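Local structure of putative polysaccharide binding proteins (DUF1812) (Bacteroides thetaiotaomicron VPI-5482, 3GF8) at residues C14-K19 and Y77-W82; D30-Q35 and I143-D148; G179-D184 and T214-E219; L41-K46 and V70-G75. The protein is of unknown biochemical function but belongs to the FimB/Mfa2 family of fimbrial proteins, and is probably an outer-membrane lipoprotein involved in fimbrial assembly or attachment. One frame throughout, in Å; residues are numbered along the deposited sequence.

Contact 1. Residues C14-K19 and Y77-W82; sequences CRLSVK and YQFMAW
L16 and V18 meet the phenyl ring of F79 from the facing strand, in a contact made wholly of hydrocarbon. L16 comes at the ring from the opposite direction: its CD2 lies at the ring edge, in the ring plane, 3.9 Å from F79 CZ. V18 approaches at a slant, with CG2 3.8 Å from F79 CE2 and 4.0 Å from F79 CD2. L16 thus covers the far corner of the ring, and V18 reaches it obliquely nearer its base. With CG anti to its own carbonyl carbon (chi1 -62°), F79 sends the ring across to the other strand, while L16 has its CG anti to the backbone N (chi1 178°), which brings CD2 to the end of the ring. The backbones stay well apart, the CA atoms of V18 and F79 being 9.6 Å from each other, and no hydrogen bond joins the two segments. Further apolar side chains surround the trio: L72 touches both L16 and F79, I143 and L41 pack on V18, and V43, I129 and V131 pack on F79. Each strand finds its backbone partners elsewhere, 16-21 with strands 68-70 and 139-158, and 75-83 with strands 38-44 and 124-133. Layers held together by alternate inward side chains in this way are characteristic of a beta-sandwich core, consistent with the membership of this family in the transthyretin clan.

Contact 2. Residues D30-Q35 and I143-D148; sequences DAFHAQ and INLIRD
F32 and L145 cross at a slant, the leucine methyl reaching the rim of the phenyl ring and not its face. L145 CD1 lies near the ring plane, 3.8 Å from F32 CD1 and 4.1 Å from F32 CE1. With CG anti to its backbone N (chi1 178°), F32 carries the ring from the helix toward L145. The ring belongs to the single-turn helix 32-35, set in the connection from strand 16-21 to strand 38-44, and it packs on strand 139-158, where I143, two residues before L145, touches V18 and F79. An Asx turn leads into this helix: D30 OD1 accepts from F32 N at 3.1 Å, from above the carboxylate plane, and also receives Y22 N. A31 takes the N-cap position. Further along, Q35 and R147 are linked through a water. Q35 OE1 is 4.3 Å from R147 NH1, too far for a direct bond, and the water donates to Q35 OE1 at 2.6 Å and accepts from R147 NH1 at 2.8 Å, sitting at the edge of the guanidinium in its plane. R147 stretches toward the water on an almost fully extended chain, and its NE is tied to T149 O.

Contact 3. Residues G179-D184 and T214-E219; sequences GHLGHD and TMRLME
L181 and M215 form a buried apolar contact between a strand of a small three-stranded antiparallel sheet (89-91, 105-108, 180-182) and the loop that follows strand 209-214. The two side chains cross at a slant. The terminal methyl of M215, a selenomethionine, does the touching: its CE lies 3.6 Å from L181 CD1 and 3.9 Å from L181 CG. Bends at chi2 (-83°) and chi3 (-73°) fold the M215 chain so that CE turns in against the leucine, and they also bring it within 4.2 Å of G179 CA, where no side chain intervenes. The other leucine branch faces the next loop residue, L181 CD2 standing 4.2 Å from R216 CD, so that the isobutyl group touches two successive residues of the loop. No hydrogen bond crosses between the segments; L181 takes its backbone pairing from L106, and N178 ND2, just before the strand, bonds to R216 O and T214 OG1. The aliphatic part of R216 serves the apolar contact while its charged end is held elsewhere, by a salt bridge from NH2 to D262 OD1. Over the centre of one face of that guanidinium lies the selenium of M218, 3.3 Å above the plane.

Contact 4. Residues L41-K46 and V70-G75; sequences LYVFDK and VELPVG
Across the interior of what is probably a beta-sandwich, the segment running from the end of strand 68-70 into strand 75-83 faces strand 38-44, and two aliphatic pairs, L41 with V70 and V43 with L72, join them. L41 and V70 cross at about a right angle, L41 CD2 lying 3.7 Å from V70 CG2. This methyl of V70 is the one anti to its carbonyl carbon, CG1 being anti to the backbone N (chi1 176°). The second pair meets tip to tip and less closely, with V43 CG1 4.2 Å from L72 CD2. L72 reaches this point with its first torsion at -139°, away from the usual staggered positions. As L41 and V43 are alternate residues of an extended strand, both point to the same side, and the matching alternation of V70 and L72 puts their side chains opposite; the CA atoms of V43 and L72 are 9.5 Å apart. No hydrogen bond spans this gap. The backbone of strand 38-44 pairs with strands 50-57 and 75-83 on its two sides. L72 also packs on F52 and Y77, while V18 covers both L41 and V70. At the turn beyond, P73 O accepts a hydrogen bond from Y77 OH. Side chains alone thus join strand 38-44 to the 70-75 connection, as between the facing layers of a sandwich.

How the contacts relate
Contacts 1 and 4 belong to one hydrophobic core: their centres are about 7 Å apart, strands 75-83 and 38-44 are paired neighbours, and F79 CZ meets L72 CD2 at 3.5 Å. Both are purely apolar. Contact 2 shares the strand system through I143, whose N lies 2.7 Å from K19 O, a probable hydrogen bond, but it adds an exposed glutamine and a water bridge at its outer end. Contact 3 is buried as well, yet uses a loop and a different sheet, with charges close by; D148 of contact 2 touches L181 and makes a long, weak ion pair with R216, and W82 of contact 1 touches L181 of contact 3. Contacts 3 and 4 do not touch.

Contact 1. Residues C14-K19 and Y77-W82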
loop_
_atom_site.group_PDB
_atom_site.type_symbol
_atom_site.label_atom_id
_atom_site.label_comp_id
_atom_site.label_asym_id
_atom_site.label_seq_id
_atom_site.Cartn_x
_atom_site.Cartn_y
_atom_site.Cartn_z
ATOM N N CYS A 14 -27.732 12.142 -22.332
ATOM C CA CYS A 14 -26.488 11.362 -22.393
ATOM C C CYS A 14 -25.991 11.026 -21.008
ATOM O O CYS A 14 -26.396 11.630 -20.014
ATOM C CB CYS A 14 -25.413 12.128 -23.144
ATOM S SG CYS A 14 -25.928 12.481 -24.838
ATOM N N ARG A 15 -25.096 10.063 -20.925
ATOM C CA ARG A 15 -24.703 9.561 -19.640
ATOM C C ARG A 15 -23.174 9.570 -19.546
ATOM O O ARG A 15 -22.458 9.367 -20.554
ATOM C CB ARG A 15 -25.340 8.187 -19.389
ATOM C CG ARG A 15 -26.857 8.240 -19.138
ATOM N N LEU A 16 -22.705 9.880 -18.332
ATOM C CA LEU A 16 -21.305 9.972 -17.990
ATOM C C LEU A 16 -20.993 8.729 -17.190
ATOM O O LEU A 16 -21.654 8.474 -16.185
ATOM C CB LEU A 16 -21.082 11.203 -17.144
ATOM C CG LEU A 16 -19.694 11.528 -16.593
ATOM C CD1 LEU A 16 -18.731 11.757 -17.703
ATOM C CD2 LEU A 16 -19.819 12.798 -15.732
ATOM N N SER A 17 -20.022 7.942 -17.639
ATOM C CA SER A 17 -19.619 6.693 -16.960
ATOM C C SER A 17 -18.188 6.759 -16.510
ATOM O O SER A 17 -17.394 7.478 -17.104
ATOM C CB SER A 17 -19.722 5.524 -17.918
ATOM O OG SER A 17 -21.071 5.160 -18.039
ATOM N N VAL A 18 -17.838 5.980 -15.485
ATOM C CA VAL A 18 -16.469 5.925 -14.992
ATOM C C VAL A 18 -15.995 4.504 -15.082
ATOM O O VAL A 18 -16.681 3.593 -14.662
ATOM C CB VAL A 18 -16.319 6.459 -13.541
ATOM C CG1 VAL A 18 -14.887 6.271 -13.053
ATOM C CG2 VAL A 18 -16.726 7.921 -13.463
ATOM N N LYS A 19 -14.839 4.323 -15.707
ATOM C CA LYS A 19 -14.161 3.051 -15.761
ATOM C C LYS A 19 -13.019 3.142 -14.758
ATOM O O LYS A 19 -12.303 4.148 -14.732
ATOM C CB LYS A 19 -13.611 2.846 -17.168
ATOM C CG LYS A 19 -12.772 1.585 -17.386
ATOM C CD LYS A 19 -12.602 1.301 -18.873
ATOM C CE LYS A 19 -12.027 -0.098 -19.157
ATOM N NZ LYS A 19 -10.679 -0.256 -18.557
ATOM N N TYR A 77 -15.590 19.200 -13.574
ATOM C CA TYR A 77 -15.462 18.542 -12.280
ATOM C C TYR A 77 -14.054 17.980 -12.113
ATOM O O TYR A 77 -13.334 17.814 -13.088
ATOM C CB TYR A 77 -16.452 17.374 -12.190
ATOM C CG TYR A 77 -17.866 17.776 -12.477
ATOM C CD1 TYR A 77 -18.677 18.328 -11.486
ATOM C CD2 TYR A 77 -18.395 17.631 -13.749
ATOM C CE1 TYR A 77 -19.988 18.708 -11.769
ATOM C CE2 TYR A 77 -19.682 17.981 -14.030
ATOM C CZ TYR A 77 -20.473 18.535 -13.057
ATOM O OH TYR A 77 -21.754 18.878 -13.373
ATOM N N GLN A 78 -13.678 17.688 -10.877
ATOM C CA GLN A 78 -12.579 16.768 -10.627
ATOM C C GLN A 78 -13.097 15.525 -9.944
ATOM O O GLN A 78 -13.967 15.616 -9.087
ATOM C CB GLN A 78 -11.512 17.411 -9.796
ATOM C CG GLN A 78 -10.904 18.597 -10.477
ATOM C CD GLN A 78 -9.743 19.152 -9.716
ATOM O OE1 GLN A 78 -9.899 19.668 -8.615
ATOM N NE2 GLN A 78 -8.557 19.067 -10.312
ATOM N N PHE A 79 -12.613 14.360 -10.380
ATOM C CA PHE A 79 -12.950 13.097 -9.745
ATOM C C PHE A 79 -11.681 12.508 -9.184
ATOM O O PHE A 79 -10.584 12.685 -9.743
ATOM C CB PHE A 79 -13.496 12.017 -10.712
ATOM C CG PHE A 79 -14.798 12.348 -11.449
ATOM C CD1 PHE A 79 -15.562 13.470 -11.177
ATOM C CD2 PHE A 79 -15.260 11.446 -12.427
ATOM C CE1 PHE A 79 -16.745 13.719 -11.906
ATOM C CE2 PHE A 79 -16.410 11.671 -13.143
ATOM C CZ PHE A 79 -17.179 12.814 -12.878
HETATM N N MSE A 80 -11.850 11.776 -8.087
HETATM C CA MSE A 80 -10.823 10.896 -7.568
HETATM C C MSE A 80 -11.549 9.766 -6.860
HETATM O O MSE A 80 -12.764 9.793 -6.778
HETATM C CB MSE A 80 -9.784 11.646 -6.686
HETATM C CG MSE A 80 -10.283 12.406 -5.480
HETATM SE SE MSE A 80 -10.628 11.290 -3.974
HETATM C CE MSE A 80 -8.851 10.512 -3.628
ATOM N N ALA A 81 -10.823 8.750 -6.398
ATOM C CA ALA A 81 -11.475 7.673 -5.691
ATOM C C ALA A 81 -10.582 7.036 -4.631
ATOM O O ALA A 81 -9.376 7.210 -4.653
ATOM C CB ALA A 81 -11.973 6.625 -6.657
ATOM N N TRP A 82 -11.225 6.358 -3.669
ATOM C CA TRP A 82 -10.566 5.383 -2.806
ATOM C C TRP A 82 -11.295 4.073 -3.045
ATOM O O TRP A 82 -12.529 4.031 -3.132
ATOM C CB TRP A 82 -10.688 5.757 -1.337
ATOM C CG TRP A 82 -9.822 6.869 -0.892
ATOM C CD1 TRP A 82 -10.225 8.127 -0.517
ATOM C CD2 TRP A 82 -8.391 6.842 -0.743
ATOM N NE1 TRP A 82 -9.129 8.879 -0.153
ATOM C CE2 TRP A 82 -7.997 8.116 -0.278
ATOM C CE3 TRP A 82 -7.408 5.860 -0.948
ATOM C CZ2 TRP A 82 -6.666 8.439 -0.027
ATOM C CZ3 TRP A 82 -6.093 6.173 -0.697
ATOM C CH2 TRP A 82 -5.725 7.446 -0.233
#

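Contact 2. Residues D30-Q35 and I143-D148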
loop_
_atom_site.group_PDB
_atom_site.type_symbol
_atom_site.label_atom_id
_atom_site.label_comp_id
_atom_site.label_asym_id
_atom_site.label_seq_id
_atom_site.Cartn_x
_atom_site.Cartn_y
_atom_site.Cartn_z
ATOM N N ASP A 30 -4.218 -4.952 -16.420
ATOM C CA ASP A 30 -5.311 -4.479 -15.599
ATOM C C ASP A 30 -5.871 -5.616 -14.757
ATOM O O ASP A 30 -6.333 -6.592 -15.318
ATOM C CB ASP A 30 -6.435 -3.918 -16.462
ATOM C CG ASP A 30 -7.618 -3.421 -15.632
ATOM O OD1 ASP A 30 -7.428 -3.071 -14.443
ATOM O OD2 ASP A 30 -8.741 -3.406 -16.166
ATOM N N ALA A 31 -5.838 -5.488 -13.420
ATOM C CA ALA A 31 -6.371 -6.540 -12.517
ATOM C C ALA A 31 -7.591 -6.075 -11.717
ATOM O O ALA A 31 -7.982 -6.711 -10.729
ATOM C CB ALA A 31 -5.262 -7.071 -11.568
ATOM N N PHE A 32 -8.214 -4.985 -12.155
ATOM C CA PHE A 32 -9.362 -4.439 -11.437
ATOM C C PHE A 32 -10.393 -5.514 -11.083
ATOM O O PHE A 32 -10.644 -5.793 -9.900
ATOM C CB PHE A 32 -10.049 -3.339 -12.228
ATOM C CG PHE A 32 -11.269 -2.785 -11.526
ATOM C CD1 PHE A 32 -11.130 -1.897 -10.466
ATOM C CD2 PHE A 32 -12.547 -3.209 -11.877
ATOM C CE1 PHE A 32 -12.239 -1.410 -9.793
ATOM C CE2 PHE A 32 -13.660 -2.736 -11.195
ATOM C CZ PHE A 32 -13.509 -1.831 -10.161
ATOM N N HIS A 33 -11.003 -6.092 -12.105
ATOM C CA HIS A 33 -12.122 -7.031 -11.916
ATOM C C HIS A 33 -11.714 -8.203 -11.027
ATOM O O HIS A 33 -12.548 -8.717 -10.297
ATOM C CB HIS A 33 -12.617 -7.570 -13.249
ATOM C CG HIS A 33 -11.572 -8.348 -13.972
ATOM N ND1 HIS A 33 -10.507 -7.735 -14.607
ATOM C CD2 HIS A 33 -11.360 -9.681 -14.074
ATOM C CE1 HIS A 33 -9.695 -8.662 -15.086
ATOM N NE2 HIS A 33 -10.190 -9.850 -14.777
ATOM N N ALA A 34 -10.436 -8.600 -11.064
ATOM C CA ALA A 34 -9.939 -9.709 -10.231
ATOM C C ALA A 34 -9.738 -9.379 -8.739
ATOM O O ALA A 34 -9.901 -10.261 -7.899
ATOM C CB ALA A 34 -8.613 -10.267 -10.818
ATOM N N GLN A 35 -9.392 -8.131 -8.415
ATOM C CA GLN A 35 -8.934 -7.758 -7.076
ATOM C C GLN A 35 -9.730 -6.682 -6.326
ATOM O O GLN A 35 -9.684 -6.643 -5.109
ATOM C CB GLN A 35 -7.481 -7.276 -7.162
ATOM C CG GLN A 35 -6.551 -8.350 -7.677
ATOM C CD GLN A 35 -5.101 -7.961 -7.600
ATOM O OE1 GLN A 35 -4.696 -7.194 -6.731
ATOM N NE2 GLN A 35 -4.296 -8.493 -8.517
ATOM N N ILE A 143 -10.632 6.155 -14.090
ATOM C CA ILE A 143 -9.855 6.322 -12.856
ATOM C C ILE A 143 -8.704 5.313 -12.808
ATOM O O ILE A 143 -8.885 4.123 -13.010
ATOM C CB ILE A 143 -10.713 6.225 -11.594
ATOM C CG1 ILE A 143 -11.700 7.406 -11.552
ATOM C CG2 ILE A 143 -9.821 6.329 -10.344
ATOM C CD1 ILE A 143 -10.980 8.792 -11.195
ATOM N N ASN A 144 -7.504 5.832 -12.580
ATOM C CA ASN A 144 -6.324 5.000 -12.449
ATOM C C ASN A 144 -5.975 4.708 -10.977
ATOM O O ASN A 144 -5.785 5.632 -10.197
ATOM C CB ASN A 144 -5.131 5.648 -13.129
ATOM C CG ASN A 144 -3.953 4.744 -13.150
ATOM O OD1 ASN A 144 -4.034 3.631 -13.640
ATOM N ND2 ASN A 144 -2.862 5.186 -12.551
ATOM N N LEU A 145 -5.872 3.420 -10.647
ATOM C CA LEU A 145 -5.722 2.964 -9.258
ATOM C C LEU A 145 -4.301 2.551 -8.944
ATOM O O LEU A 145 -3.663 1.803 -9.723
ATOM C CB LEU A 145 -6.641 1.768 -8.963
ATOM C CG LEU A 145 -8.116 2.108 -8.985
ATOM C CD1 LEU A 145 -9.001 0.823 -8.783
ATOM C CD2 LEU A 145 -8.366 3.185 -7.959
ATOM N N ILE A 146 -3.848 3.006 -7.780
ATOM C CA ILE A 146 -2.515 2.736 -7.257
ATOM C C ILE A 146 -2.638 2.045 -5.904
ATOM O O ILE A 146 -3.313 2.558 -4.991
ATOM C CB ILE A 146 -1.762 4.078 -7.079
ATOM C CG1 ILE A 146 -1.540 4.738 -8.459
ATOM C CG2 ILE A 146 -0.423 3.882 -6.340
ATOM C CD1 ILE A 146 -0.921 6.043 -8.360
ATOM N N ARG A 147 -1.956 0.912 -5.747
ATOM C CA ARG A 147 -2.074 0.146 -4.533
ATOM C C ARG A 147 -1.246 0.766 -3.460
ATOM O O ARG A 147 -0.067 1.065 -3.674
ATOM C CB ARG A 147 -1.684 -1.317 -4.728
ATOM C CG ARG A 147 -1.983 -2.142 -3.511
ATOM C CD ARG A 147 -1.996 -3.648 -3.785
ATOM N NE ARG A 147 -1.777 -4.385 -2.544
ATOM C CZ ARG A 147 -1.740 -5.703 -2.449
ATOM N NH1 ARG A 147 -1.869 -6.471 -3.520
ATOM N NH2 ARG A 147 -1.561 -6.265 -1.273
ATOM N N ASP A 148 -1.872 0.966 -2.295
ATOM C CA ASP A 148 -1.225 1.681 -1.191
ATOM C C ASP A 148 -0.787 0.768 -0.039
ATOM O O ASP A 148 0.110 1.121 0.759
ATOM C CB ASP A 148 -2.195 2.745 -0.642
ATOM C CG ASP A 148 -2.145 4.065 -1.408
ATOM O OD1 ASP A 148 -1.316 4.236 -2.329
ATOM O OD2 ASP A 148 -2.956 4.949 -1.067
HETATM O O HOH W 1 -2.322 -6.157 -6.303
#

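Contact 3. Residues G179-D184 and T214-E219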
loop_
_atom_site.group_PDB
_atom_site.type_symbol
_atom_site.label_atom_id
_atom_site.label_comp_id
_atom_site.label_asym_id
_atom_site.label_seq_id
_atom_site.Cartn_x
_atom_site.Cartn_y
_atom_site.Cartn_z
ATOM N N GLY A 179 0.459 6.290 8.011
ATOM C CA GLY A 179 -0.943 5.915 8.191
ATOM C C GLY A 179 -1.963 7.010 7.909
ATOM O O GLY A 179 -3.153 6.823 8.207
ATOM N N HIS A 180 -1.541 8.136 7.329
ATOM C CA HIS A 180 -2.476 9.269 7.092
ATOM C C HIS A 180 -2.279 9.823 5.667
ATOM O O HIS A 180 -1.275 10.465 5.377
ATOM C CB HIS A 180 -2.260 10.358 8.151
ATOM C CG HIS A 180 -3.417 11.287 8.343
ATOM N ND1 HIS A 180 -3.296 12.474 9.033
ATOM C CD2 HIS A 180 -4.707 11.217 7.931
ATOM C CE1 HIS A 180 -4.472 13.077 9.066
ATOM N NE2 HIS A 180 -5.341 12.345 8.390
ATOM N N LEU A 181 -3.220 9.531 4.776
ATOM C CA LEU A 181 -3.055 9.866 3.362
ATOM C C LEU A 181 -3.965 11.029 2.960
ATOM O O LEU A 181 -5.141 11.024 3.241
ATOM C CB LEU A 181 -3.327 8.638 2.489
ATOM C CG LEU A 181 -2.455 7.422 2.823
ATOM C CD1 LEU A 181 -2.807 6.244 1.967
ATOM C CD2 LEU A 181 -0.943 7.808 2.753
ATOM N N GLY A 182 -3.392 12.007 2.274
ATOM C CA GLY A 182 -4.151 13.112 1.725
ATOM C C GLY A 182 -4.852 12.759 0.433
ATOM O O GLY A 182 -4.662 11.669 -0.129
ATOM N N HIS A 183 -5.649 13.704 -0.060
ATOM C CA HIS A 183 -6.422 13.523 -1.313
ATOM C C HIS A 183 -5.542 13.289 -2.545
ATOM O O HIS A 183 -6.027 12.800 -3.585
ATOM C CB HIS A 183 -7.253 14.782 -1.588
ATOM C CG HIS A 183 -6.413 15.940 -2.000
ATOM N ND1 HIS A 183 -5.768 16.752 -1.086
ATOM C CD2 HIS A 183 -6.051 16.377 -3.225
ATOM C CE1 HIS A 183 -5.079 17.669 -1.741
ATOM N NE2 HIS A 183 -5.229 17.458 -3.039
ATOM N N ASP A 184 -4.274 13.680 -2.436
ATOM C CA ASP A 184 -3.271 13.448 -3.482
ATOM C C ASP A 184 -2.413 12.182 -3.247
ATOM O O ASP A 184 -1.428 11.954 -3.954
ATOM C CB ASP A 184 -2.349 14.690 -3.621
ATOM C CG ASP A 184 -1.511 14.981 -2.358
ATOM O OD1 ASP A 184 -1.640 14.305 -1.304
ATOM O OD2 ASP A 184 -0.686 15.889 -2.423
ATOM N N THR A 214 1.964 -3.084 5.647
ATOM C CA THR A 214 2.045 -1.691 6.024
ATOM C C THR A 214 1.345 -0.841 4.983
ATOM O O THR A 214 0.835 -1.348 3.991
ATOM C CB THR A 214 3.522 -1.232 6.216
ATOM O OG1 THR A 214 3.534 0.079 6.788
ATOM C CG2 THR A 214 4.293 -1.260 4.868
HETATM N N MSE A 215 1.327 0.465 5.218
HETATM C CA MSE A 215 0.763 1.407 4.254
HETATM C C MSE A 215 1.901 1.720 3.239
HETATM O O MSE A 215 2.776 0.888 3.061
HETATM C CB MSE A 215 0.206 2.605 5.025
HETATM C CG MSE A 215 -0.969 2.190 5.934
HETATM SE SE MSE A 215 -2.607 2.138 4.945
HETATM C CE MSE A 215 -2.757 4.078 4.821
ATOM N N ARG A 216 1.900 2.888 2.596
ATOM C CA ARG A 216 2.727 3.137 1.421
ATOM C C ARG A 216 4.187 3.054 1.737
ATOM O O ARG A 216 4.623 3.552 2.804
ATOM C CB ARG A 216 2.452 4.518 0.847
ATOM C CG ARG A 216 1.014 4.684 0.327
ATOM C CD ARG A 216 0.891 5.921 -0.522
ATOM N NE ARG A 216 1.583 5.731 -1.788
ATOM C CZ ARG A 216 2.082 6.707 -2.546
ATOM N NH1 ARG A 216 2.021 7.974 -2.170
ATOM N NH2 ARG A 216 2.668 6.417 -3.684
ATOM N N LEU A 217 4.931 2.382 0.848
ATOM C CA LEU A 217 6.400 2.427 0.877
ATOM C C LEU A 217 6.869 3.569 -0.025
ATOM O O LEU A 217 6.598 3.570 -1.209
ATOM C CB LEU A 217 7.010 1.080 0.458
ATOM C CG LEU A 217 6.633 -0.072 1.410
ATOM C CD1 LEU A 217 6.827 -1.429 0.761
ATOM C CD2 LEU A 217 7.407 0.043 2.731
HETATM N N MSE A 218 7.544 4.552 0.571
HETATM C CA MSE A 218 7.970 5.786 -0.102
HETATM C C MSE A 218 9.491 5.866 -0.269
HETATM O O MSE A 218 10.277 5.617 0.674
HETATM C CB MSE A 218 7.503 7.014 0.706
HETATM C CG MSE A 218 5.967 7.084 0.901
HETATM SE SE MSE A 218 4.924 6.950 -0.716
HETATM C CE MSE A 218 5.514 8.671 -1.513
ATOM N N GLU A 219 9.922 6.252 -1.462
ATOM C CA GLU A 219 11.349 6.287 -1.728
ATOM C C GLU A 219 12.059 7.318 -0.887
ATOM O O GLU A 219 13.228 7.157 -0.596
ATOM C CB GLU A 219 11.653 6.479 -3.213
ATOM C CG GLU A 219 11.475 7.816 -3.793
ATOM C CD GLU A 219 12.323 7.928 -5.035
ATOM O OE1 GLU A 219 13.560 8.061 -4.864
ATOM O OE2 GLU A 219 11.773 7.831 -6.165
#

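Contact 4. Residues L41-K46 and V70-G75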
loop_
_atom_site.group_PDB
_atom_site.type_symbol
_atom_site.label_atom_id
_atom_site.label_comp_id
_atom_site.label_asym_id
_atom_site.label_seq_id
_atom_site.Cartn_x
_atom_site.Cartn_y
_atom_site.Cartn_z
ATOM N N LEU A 41 -16.153 6.857 -5.471
ATOM C CA LEU A 41 -15.789 8.005 -6.315
ATOM C C LEU A 41 -16.165 9.296 -5.583
ATOM O O LEU A 41 -17.279 9.428 -5.097
ATOM C CB LEU A 41 -16.537 7.949 -7.657
ATOM C CG LEU A 41 -16.103 8.942 -8.750
ATOM C CD1 LEU A 41 -14.817 8.512 -9.399
ATOM C CD2 LEU A 41 -17.201 9.132 -9.803
ATOM N N TYR A 42 -15.232 10.233 -5.525
ATOM C CA TYR A 42 -15.478 11.546 -4.948
ATOM C C TYR A 42 -15.564 12.555 -6.113
ATOM O O TYR A 42 -14.690 12.560 -6.988
ATOM C CB TYR A 42 -14.334 11.870 -3.954
ATOM C CG TYR A 42 -14.455 11.072 -2.672
ATOM C CD1 TYR A 42 -14.115 9.732 -2.628
ATOM C CD2 TYR A 42 -14.983 11.650 -1.511
ATOM C CE1 TYR A 42 -14.286 8.975 -1.452
ATOM C CE2 TYR A 42 -15.123 10.915 -0.335
ATOM C CZ TYR A 42 -14.783 9.577 -0.317
ATOM O OH TYR A 42 -14.930 8.856 0.844
ATOM N N VAL A 43 -16.597 13.396 -6.118
ATOM C CA VAL A 43 -16.819 14.380 -7.182
ATOM C C VAL A 43 -16.807 15.801 -6.628
ATOM O O VAL A 43 -17.496 16.117 -5.667
ATOM C CB VAL A 43 -18.127 14.131 -7.923
ATOM C CG1 VAL A 43 -18.341 15.206 -9.030
ATOM C CG2 VAL A 43 -18.139 12.736 -8.525
ATOM N N PHE A 44 -15.980 16.642 -7.229
ATOM C CA PHE A 44 -15.808 18.017 -6.833
ATOM C C PHE A 44 -16.097 18.878 -8.070
ATOM O O PHE A 44 -15.929 18.431 -9.196
ATOM C CB PHE A 44 -14.369 18.239 -6.358
ATOM C CG PHE A 44 -14.006 17.457 -5.129
ATOM C CD1 PHE A 44 -13.533 16.164 -5.231
ATOM C CD2 PHE A 44 -14.144 18.017 -3.863
ATOM C CE1 PHE A 44 -13.205 15.435 -4.079
ATOM C CE2 PHE A 44 -13.815 17.301 -2.723
ATOM C CZ PHE A 44 -13.350 16.009 -2.833
ATOM N N ASP A 45 -16.494 20.120 -7.856
ATOM C CA ASP A 45 -16.896 20.996 -8.962
ATOM C C ASP A 45 -15.766 21.851 -9.512
ATOM O O ASP A 45 -14.602 21.645 -9.159
ATOM C CB ASP A 45 -18.043 21.885 -8.503
ATOM C CG ASP A 45 -17.619 22.950 -7.477
ATOM O OD1 ASP A 45 -16.417 23.297 -7.315
ATOM O OD2 ASP A 45 -18.543 23.427 -6.825
ATOM N N LYS A 46 -16.137 22.795 -10.387
ATOM C CA LYS A 46 -15.210 23.746 -11.004
ATOM C C LYS A 46 -14.342 24.391 -9.922
ATOM O O LYS A 46 -13.105 24.358 -9.974
ATOM C CB LYS A 46 -15.999 24.824 -11.755
ATOM N N VAL A 70 -22.686 7.754 -13.444
ATOM C CA VAL A 70 -22.659 8.927 -12.567
ATOM C C VAL A 70 -23.639 10.008 -13.087
ATOM O O VAL A 70 -23.395 10.587 -14.142
ATOM C CB VAL A 70 -21.199 9.524 -12.500
ATOM C CG1 VAL A 70 -21.160 10.813 -11.680
ATOM C CG2 VAL A 70 -20.162 8.487 -11.957
ATOM N N GLU A 71 -24.733 10.287 -12.360
ATOM C CA GLU A 71 -25.675 11.365 -12.732
ATOM C C GLU A 71 -25.072 12.713 -12.389
ATOM O O GLU A 71 -24.857 13.014 -11.231
ATOM C CB GLU A 71 -27.016 11.210 -12.008
ATOM C CG GLU A 71 -27.986 12.400 -12.180
ATOM C CD GLU A 71 -28.499 12.536 -13.594
ATOM O OE1 GLU A 71 -28.823 11.493 -14.199
ATOM O OE2 GLU A 71 -28.583 13.679 -14.096
ATOM N N LEU A 72 -24.818 13.525 -13.398
ATOM C CA LEU A 72 -24.085 14.754 -13.223
ATOM C C LEU A 72 -24.627 15.776 -14.195
ATOM O O LEU A 72 -24.956 15.454 -15.350
ATOM C CB LEU A 72 -22.584 14.488 -13.495
ATOM C CG LEU A 72 -21.577 15.172 -12.560
ATOM C CD1 LEU A 72 -21.986 14.926 -11.143
ATOM C CD2 LEU A 72 -20.148 14.695 -12.764
ATOM N N PRO A 73 -24.753 17.021 -13.753
ATOM C CA PRO A 73 -25.160 18.040 -14.728
ATOM C C PRO A 73 -24.034 18.345 -15.687
ATOM O O PRO A 73 -22.889 18.010 -15.426
ATOM C CB PRO A 73 -25.449 19.258 -13.865
ATOM C CG PRO A 73 -25.435 18.767 -12.465
ATOM C CD PRO A 73 -24.583 17.578 -12.410
ATOM N N VAL A 74 -24.341 18.971 -16.800
ATOM C CA VAL A 74 -23.301 19.489 -17.647
ATOM C C VAL A 74 -22.379 20.301 -16.755
ATOM O O VAL A 74 -22.850 20.986 -15.865
ATOM C CB VAL A 74 -23.876 20.425 -18.709
ATOM C CG1 VAL A 74 -22.742 21.134 -19.484
ATOM C CG2 VAL A 74 -24.824 19.663 -19.614
ATOM N N GLY A 75 -21.072 20.202 -16.966
ATOM C CA GLY A 75 -20.130 21.067 -16.276
ATOM C C GLY A 75 -18.734 20.497 -16.197
ATOM O O GLY A 75 -18.437 19.467 -16.814
#